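Local atomic coordinates of Apc35852 (Geobacillus stearothermophilus, PDB entry 1U9C), a protein that is of unknown function but belongs to the DJ-1/PfpI family, whose relatives include chaperones and cysteine proteases, and probably works through a reactive cysteine. Residues E159-V163 against G164-H168; S208-S211 against T212-V216; A74-K77 against H78-R81; H99-M102 against F103-D107. All blocks are in the same frame, centred on the assembly; numbering follows the deposited sequence.

Contact 1: E159-V163 against G164-H168; sequences EEREV and GLDVH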
# COMPACT_ATOMS: atom_id res chain seq x y z
N GLU A 159 -5.75 16.26 -3.37
CA GLU A 159 -5.03 16.14 -2.11
C GLU A 159 -3.54 16.42 -2.34
O GLU A 159 -2.94 17.12 -1.55
CB GLU A 159 -5.23 14.76 -1.49
CG GLU A 159 -6.58 14.61 -0.78
CD GLU A 159 -7.03 13.17 -0.57
OE1 GLU A 159 -6.88 12.34 -1.50
OE2 GLU A 159 -7.62 12.87 0.49
N GLU A 160 -3.01 15.98 -3.47
CA GLU A 160 -1.59 16.20 -3.79
C GLU A 160 -1.27 17.67 -4.04
O GLU A 160 -0.21 18.17 -3.67
CB GLU A 160 -1.19 15.37 -5.02
CG GLU A 160 0.31 15.15 -5.19
CD GLU A 160 0.87 14.20 -4.16
OE1 GLU A 160 0.87 12.98 -4.42
OE2 GLU A 160 1.25 14.65 -3.07
N ARG A 161 -2.17 18.36 -4.75
CA ARG A 161 -2.00 19.79 -4.97
C ARG A 161 -2.11 20.56 -3.66
O ARG A 161 -1.40 21.52 -3.46
CB ARG A 161 -3.04 20.32 -5.95
CG ARG A 161 -2.84 19.88 -7.41
CD ARG A 161 -3.73 20.61 -8.38
NE ARG A 161 -5.11 20.60 -7.92
CZ ARG A 161 -6.05 19.71 -8.27
NH1 ARG A 161 -5.80 18.74 -9.15
NH2 ARG A 161 -7.27 19.82 -7.74
N GLU A 162 -3.02 20.14 -2.78
CA GLU A 162 -3.18 20.82 -1.50
C GLU A 162 -1.93 20.74 -0.66
O GLU A 162 -1.49 21.74 -0.10
CB GLU A 162 -4.39 20.29 -0.71
CG GLU A 162 -4.37 20.78 0.74
CD GLU A 162 -5.74 20.90 1.38
OE1 GLU A 162 -5.87 20.49 2.55
OE2 GLU A 162 -6.68 21.40 0.73
N VAL A 163 -1.31 19.56 -0.61
CA VAL A 163 -0.11 19.40 0.21
C VAL A 163 1.07 20.14 -0.43
O VAL A 163 2.03 20.46 0.26
CB VAL A 163 0.23 17.89 0.55
CG1 VAL A 163 -0.95 17.20 1.19
CG2 VAL A 163 0.69 17.13 -0.67
N GLY A 164 1.00 20.39 -1.74
CA GLY A 164 2.03 21.14 -2.45
C GLY A 164 3.15 20.32 -3.11
O GLY A 164 4.08 20.92 -3.68
N LEU A 165 3.03 18.99 -3.12
CA LEU A 165 4.13 18.13 -3.58
C LEU A 165 3.89 17.55 -4.95
O LEU A 165 4.77 16.83 -5.47
CB LEU A 165 4.33 16.98 -2.60
CG LEU A 165 4.98 17.42 -1.29
CD1 LEU A 165 5.03 16.28 -0.29
CD2 LEU A 165 6.37 18.01 -1.51
N ASP A 166 2.73 17.82 -5.54
CA ASP A 166 2.50 17.47 -6.95
C ASP A 166 3.67 17.83 -7.89
O ASP A 166 4.03 17.00 -8.73
CB ASP A 166 1.20 18.10 -7.49
CG ASP A 166 1.22 19.61 -7.53
OD1 ASP A 166 1.65 20.25 -6.54
OD2 ASP A 166 0.80 20.24 -8.53
N VAL A 167 4.24 19.04 -7.77
CA VAL A 167 5.33 19.45 -8.63
C VAL A 167 6.60 18.63 -8.44
O VAL A 167 7.41 18.61 -9.38
CB VAL A 167 5.63 20.95 -8.46
CG1 VAL A 167 4.43 21.77 -8.85
CG2 VAL A 167 6.11 21.29 -7.05
N HIS A 168 6.76 17.95 -7.30
CA HIS A 168 7.95 17.11 -7.07
C HIS A 168 7.69 15.62 -7.26
O HIS A 168 8.54 14.78 -6.91
CB HIS A 168 8.51 17.34 -5.68
CG HIS A 168 9.19 18.63 -5.49
ND1 HIS A 168 10.30 19.01 -6.23
CD2 HIS A 168 8.86 19.72 -4.75
CE1 HIS A 168 10.69 20.21 -5.86
NE2 HIS A 168 9.80 20.68 -4.99
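Glu160 meets Gly164, Leu165 and Asp166 at the C-terminal end of helix 157-163. Its backbone O faces two successive amides, Gly164 N at 3.2 Å and Leu165 N at 3.4 Å, both as weak, bent hydrogen bonds. Its side chain, with CG anti to the backbone N (chi1 -161°), runs alongside Asp166, where Glu160 CG lies 3.8 Å from Asp166 CB; the bend at chi2 (71°) then carries Glu160 OE2 past Leu165 CB at 3.9 Å. The carboxylate itself is engaged beyond the turn, OE2 with His99 and OE1 with His130, the residue following the sulfinated Cys129.

Arg161 O accepts a second weak bond from Gly164 N. Together with the longer bond from Leu165 N to Glu160 O, this makes the turn a Schellman motif, closed by Gly164 at a positive phi of 93°. Glycine suits that position because a beta carbon would be pressed against Val163 O. Further out, aliphatic Arg161 CG rests 3.8 Å from Asp166 OD2. The guanidinium and carboxylate stand almost perpendicular and are too far apart to pair, with Arg161 NE 6.0 Å from Asp166 OD2, so any attraction is probably a general electrostatic one. At the last helical residue, branched Val163 sets CG2 4.1 Å from Leu165 CB, an apolar touch across the glycine.

Contact 2: S208-S211 against T212-V216; sequences SSRS and TAEKV
Lys215 lies back along its helix against the carbonyl of Ser211, one turn earlier. CB is 3.8 Å from Ser211 O and CG closes to 3.6 Å, placed beside the backbone N by chi1 of -75°. CD still lies near the same oxygen, but the bend at chi4 (69°) turns NZ to a water that it shares with Ser211 O, each at 2.9 Å from the water oxygen. Lysine suits the place: its methylenes follow the helix while its ammonium also reaches Ser194. Ser211 O thus serves both this water and the backbone Lys215 N.

The helix, 209-221, packs on the central sheet of the alpha/beta fold of the DJ-1/PfpI family: Thr212 and Val216 meet strand residues Phe94, Ala92 and Ile201, while Arg210 and Glu214 flank helix 28-40. Just before the helix, Ser208 O accepts two hydrogen bonds, from Thr212 N and from the hydroxyl Thr212 OG1 at 2.7 Å, which arrive from opposite faces of the carbonyl plane. Threonine suits this buried place: its hydroxyl finds an acceptor one turn back. On the solvent side a water at the guanidinium edge, in plane, links Arg210 NH1 to Glu214 OE2; NH1 and OE2 are 5.0 Å apart.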
# COMPACT_ATOMS: atom_id res chain seq x y z
N SER A 208 -8.37 6.33 5.76
CA SER A 208 -8.96 5.11 5.17
C SER A 208 -8.24 3.82 5.58
O SER A 208 -8.61 2.75 5.05
CB SER A 208 -8.87 5.24 3.66
OG SER A 208 -9.45 6.47 3.23
N SER A 209 -7.23 3.90 6.44
CA SER A 209 -6.38 2.73 6.76
C SER A 209 -7.19 1.60 7.36
O SER A 209 -7.10 0.44 6.93
CB SER A 209 -5.26 3.12 7.69
OG SER A 209 -4.40 4.10 7.10
N ARG A 210 -8.01 1.90 8.35
CA ARG A 210 -8.79 0.91 8.99
C ARG A 210 -9.81 0.21 8.09
O ARG A 210 -9.89 -1.02 8.03
CB ARG A 210 -9.47 1.43 10.24
CG ARG A 210 -10.11 0.35 11.03
CD ARG A 210 -10.66 0.84 12.41
NE ARG A 210 -9.54 1.40 13.16
CZ ARG A 210 -8.73 0.72 13.98
NH1 ARG A 210 -8.93 -0.57 14.26
NH2 ARG A 210 -7.74 1.38 14.57
N SER A 211 -10.54 0.99 7.30
CA SER A 211 -11.58 0.44 6.45
C SER A 211 -11.00 -0.41 5.36
O SER A 211 -11.56 -1.43 4.99
CB SER A 211 -12.52 1.51 5.85
OG SER A 211 -11.88 2.39 4.95
N THR A 212 -9.82 -0.03 4.88
CA THR A 212 -9.13 -0.82 3.87
C THR A 212 -8.77 -2.15 4.46
O THR A 212 -9.02 -3.21 3.84
CB THR A 212 -7.85 -0.07 3.35
OG1 THR A 212 -8.25 1.20 2.82
CG2 THR A 212 -7.24 -0.80 2.15
N ALA A 213 -8.18 -2.15 5.63
CA ALA A 213 -7.84 -3.39 6.31
C ALA A 213 -9.06 -4.26 6.57
O ALA A 213 -9.00 -5.47 6.44
CB ALA A 213 -7.09 -3.13 7.60
N GLU A 214 -10.19 -3.66 6.93
CA GLU A 214 -11.38 -4.44 7.22
C GLU A 214 -11.96 -5.07 5.97
O GLU A 214 -12.57 -6.17 6.01
CB GLU A 214 -12.41 -3.58 7.97
CG GLU A 214 -11.95 -3.13 9.35
CD GLU A 214 -11.75 -4.26 10.36
OE1 GLU A 214 -12.17 -5.41 10.07
OE2 GLU A 214 -11.20 -4.01 11.46
N LYS A 215 -11.80 -4.44 4.82
CA LYS A 215 -12.15 -5.08 3.57
C LYS A 215 -11.31 -6.32 3.27
O LYS A 215 -11.81 -7.30 2.74
CB LYS A 215 -12.13 -4.11 2.37
CG LYS A 215 -13.32 -3.12 2.31
CD LYS A 215 -13.16 -2.02 1.24
CE LYS A 215 -14.43 -1.19 1.07
NZ LYS A 215 -14.72 -0.31 2.26
N VAL A 216 -10.01 -6.23 3.59
CA VAL A 216 -9.11 -7.39 3.44
C VAL A 216 -9.59 -8.51 4.32
O VAL A 216 -9.69 -9.64 3.89
CB VAL A 216 -7.65 -7.00 3.69
CG1 VAL A 216 -6.76 -8.20 3.70
CG2 VAL A 216 -7.22 -5.97 2.64
O HOH W 1 -11.18 -2.14 13.42
O HOH W 2 -14.46 -1.38 4.95

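Contact 3: A74-K77 against H78-R81; sequences AALK and HTAR
His78 folds its imidazole back over the end of helix 70-75. CE1 comes to 3.1 Å from Ala74 O, approached obliquely, while Ala75 O stands over one ring face, offset toward the rim. A chi1 of 50°, which sets CG between the backbone N and the carbonyl carbon, swings the ring back to these carbonyls. His78 N makes a weak but straight hydrogen bond of 3.3 Å to Ala75 O, closing a type I beta turn from Ala75 to His78. A water reinforces the closure by donating to Ala75 O at 2.8 Å and to His78 O at 3.2 Å. Thr79 CG2 packs 3.7 Å from both Ala75 O and Leu76 O.

Further out, Thr79 OG1 bonds to Ser49 and to Gly53 O, fixing the chain where it enters edge strand 80-81, and Leu76 is buried against Leu28 and Phe31 of helix 28-40. The turn completes the beta-alpha-beta unit of strand 44-49, helix 70-75 and strand 80-81. Small Ala74 and Ala75 are consistent with the ring's backbone approach. Ala74 O lies beside the electron-poor carbon between the ring nitrogens; the two carbonyls may slightly stabilise positive charge on the imidazole, though neither accepts from a ring nitrogen.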
# COMPACT_ATOMS: atom_id res chain seq x y z
N ALA A 74 7.86 -1.43 16.38
CA ALA A 74 9.02 -2.27 16.51
C ALA A 74 9.27 -3.15 15.34
O ALA A 74 10.45 -3.33 14.94
CB ALA A 74 8.89 -3.09 17.84
N ALA A 75 8.24 -3.71 14.73
CA ALA A 75 8.40 -4.51 13.54
C ALA A 75 9.09 -3.77 12.41
O ALA A 75 9.85 -4.36 11.64
CB ALA A 75 7.05 -5.04 13.10
N LEU A 76 8.81 -2.48 12.32
CA LEU A 76 9.38 -1.68 11.24
C LEU A 76 10.84 -1.43 11.40
O LEU A 76 11.49 -0.96 10.46
CB LEU A 76 8.66 -0.34 11.20
CG LEU A 76 7.24 -0.41 10.70
CD1 LEU A 76 6.55 0.92 10.95
CD2 LEU A 76 7.19 -0.80 9.21
N LYS A 77 11.41 -1.71 12.56
CA LYS A 77 12.85 -1.50 12.76
C LYS A 77 13.70 -2.63 12.16
O LYS A 77 14.92 -2.46 12.02
CB LYS A 77 13.19 -1.31 14.28
CG LYS A 77 12.45 -0.16 14.90
CD LYS A 77 13.12 0.36 16.17
CE LYS A 77 12.19 1.29 16.89
NZ LYS A 77 11.71 2.44 16.11
N HIS A 78 13.10 -3.76 11.81
CA HIS A 78 13.84 -4.93 11.33
C HIS A 78 13.03 -5.71 10.31
O HIS A 78 12.74 -6.89 10.44
CB HIS A 78 14.29 -5.83 12.51
CG HIS A 78 13.21 -6.15 13.48
ND1 HIS A 78 13.10 -5.54 14.71
CD2 HIS A 78 12.15 -6.99 13.38
CE1 HIS A 78 12.01 -5.99 15.32
NE2 HIS A 78 11.43 -6.88 14.55
N THR A 79 12.68 -5.01 9.22
CA THR A 79 11.87 -5.62 8.17
C THR A 79 12.66 -6.60 7.32
O THR A 79 13.88 -6.45 7.15
CB THR A 79 11.20 -4.55 7.29
OG1 THR A 79 12.21 -3.82 6.57
CG2 THR A 79 10.40 -3.59 8.10
N ALA A 80 11.95 -7.52 6.70
CA ALA A 80 12.52 -8.40 5.69
C ALA A 80 12.70 -7.64 4.38
O ALA A 80 11.93 -6.75 4.06
CB ALA A 80 11.61 -9.58 5.47
N ARG A 81 13.70 -8.01 3.58
CA ARG A 81 13.87 -7.44 2.28
C ARG A 81 12.99 -8.19 1.31
O ARG A 81 13.14 -9.39 1.13
CB ARG A 81 15.32 -7.58 1.89
CG ARG A 81 15.66 -7.00 0.56
CD ARG A 81 17.17 -6.97 0.29
NE ARG A 81 17.81 -8.28 0.36
CZ ARG A 81 18.01 -9.08 -0.68
NH1 ARG A 81 17.65 -8.70 -1.90
NH2 ARG A 81 18.62 -10.26 -0.53
O HOH W 3 9.58 -7.08 11.15

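Contact 4: H99-M102 against F103-D107; sequences HGTM and FDFPD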
# COMPACT_ATOMS: atom_id res chain seq x y z
N HIS A 99 4.67 9.31 0.82
CA HIS A 99 5.23 9.75 -0.46
C HIS A 99 6.47 8.98 -0.87
O HIS A 99 6.73 8.96 -2.06
CB HIS A 99 5.54 11.26 -0.46
CG HIS A 99 4.36 12.15 -0.69
ND1 HIS A 99 3.76 12.84 0.34
CD2 HIS A 99 3.70 12.51 -1.82
CE1 HIS A 99 2.75 13.55 -0.14
NE2 HIS A 99 2.71 13.40 -1.45
N GLY A 100 7.17 8.33 0.07
CA GLY A 100 8.33 7.51 -0.29
C GLY A 100 7.99 6.50 -1.34
O GLY A 100 8.79 6.23 -2.22
N THR A 101 6.78 5.91 -1.29
CA THR A 101 6.41 4.91 -2.23
C THR A 101 6.46 5.36 -3.68
O THR A 101 6.67 4.56 -4.57
CB THR A 101 4.98 4.33 -1.96
OG1 THR A 101 4.01 5.41 -2.08
CG2 THR A 101 4.86 3.73 -0.60
N MET A 102 6.17 6.64 -3.94
CA MET A 102 6.15 7.15 -5.30
C MET A 102 7.50 7.03 -5.93
O MET A 102 7.61 7.08 -7.18
CB MET A 102 5.70 8.62 -5.29
CG MET A 102 4.23 8.79 -4.81
SD MET A 102 3.07 8.22 -6.08
CE MET A 102 3.15 9.57 -7.31
N PHE A 103 8.55 6.94 -5.14
CA PHE A 103 9.93 6.85 -5.63
C PHE A 103 10.56 5.46 -5.63
O PHE A 103 11.55 5.24 -6.34
CB PHE A 103 10.82 7.75 -4.79
CG PHE A 103 10.40 9.18 -4.84
CD1 PHE A 103 10.88 10.02 -5.82
CD2 PHE A 103 9.49 9.67 -3.93
CE1 PHE A 103 10.49 11.33 -5.90
CE2 PHE A 103 9.10 10.96 -3.98
CZ PHE A 103 9.57 11.81 -4.99
N ASP A 104 10.09 4.55 -4.80
CA ASP A 104 10.69 3.20 -4.78
C ASP A 104 9.69 2.07 -5.06
O ASP A 104 10.16 0.93 -5.16
CB ASP A 104 11.52 2.89 -3.50
CG ASP A 104 10.74 2.87 -2.20
OD1 ASP A 104 9.54 3.19 -2.18
OD2 ASP A 104 11.36 2.42 -1.17
N PHE A 105 8.40 2.32 -5.22
CA PHE A 105 7.47 1.25 -5.63
C PHE A 105 7.24 1.11 -7.14
O PHE A 105 7.24 -0.01 -7.60
CB PHE A 105 6.07 1.42 -4.98
CG PHE A 105 5.95 0.97 -3.55
CD1 PHE A 105 7.02 0.60 -2.76
CD2 PHE A 105 4.67 0.83 -3.00
CE1 PHE A 105 6.84 0.13 -1.47
CE2 PHE A 105 4.50 0.38 -1.72
CZ PHE A 105 5.55 0.02 -0.96
N PRO A 106 6.94 2.17 -7.90
CA PRO A 106 6.42 1.94 -9.24
C PRO A 106 7.32 1.20 -10.18
O PRO A 106 6.82 0.52 -11.10
CB PRO A 106 6.07 3.34 -9.73
CG PRO A 106 6.89 4.25 -8.96
CD PRO A 106 7.02 3.62 -7.59
N ASP A 107 8.64 1.41 -10.07
CA ASP A 107 9.59 0.83 -11.00
C ASP A 107 10.39 -0.31 -10.38
O ASP A 107 11.35 -0.79 -10.96
CB ASP A 107 10.52 1.92 -11.49
CG ASP A 107 9.79 2.97 -12.28
OD1 ASP A 107 8.94 2.62 -13.13
OD2 ASP A 107 10.06 4.17 -12.14
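A short helical turn, 101-104, follows strand 92-95 and lies beside the loop of His130, next to the sulfinated Cys129. Phe105 N closes it with a hydrogen bond of 2.9 Å to Thr101 O. Their side chains also meet: Thr101 CG2 sits over one face of the Phe105 ring in a CH-pi contact, 3.8 Å from its centroid and 18° off the normal. Chi1 of 62° on Thr101 points the methyl at the ring and turns OG1 to Gly98 O. Phe103 N bonds to Gly100 O at 3.0 Å, and Asp104 N adds a weak bond to that oxygen. The edge of the Phe103 ring faces the preceding loop, with CD2 3.4 Å from His99 O, while the ring stacks on His15. Pro106, which follows and has no N-H to donate, packs CD 3.2 Å from Thr101 O and CG 3.4 Å from Met102 O.

Asp104, able to accept with both oxygens, takes Thr13 OG1 and Asn14 N from the loop after strand 7-12. Pro106 O accepts from Asn137 and from Gln112 of helix 109-120, while Met102 touches His130, so the turn lies between the ends of strands 7-12 and 124-127 and the next helix.

In the fold
From the N terminus the four contacts come in series as 3, 4, 1 and 2; each closes before the next opens, so none nest or cross. Contact 3 turns the chain from helix 70-75 into edge strand 80-81. Contact 4 follows the central strand 92-95 and leads toward helix 109-120. Contact 1 ends helix 157-163, and contact 2 begins the final helix, 209-221, against the sheet. Only contacts 1 and 4 touch: besides their polar link, Leu165 CD1 packs 3.6 Å from His99 CE1, joining the two loops beside His130. Contacts 2 and 4 lie on opposite sides of the chain's centre, their own centres about 21 Å apart.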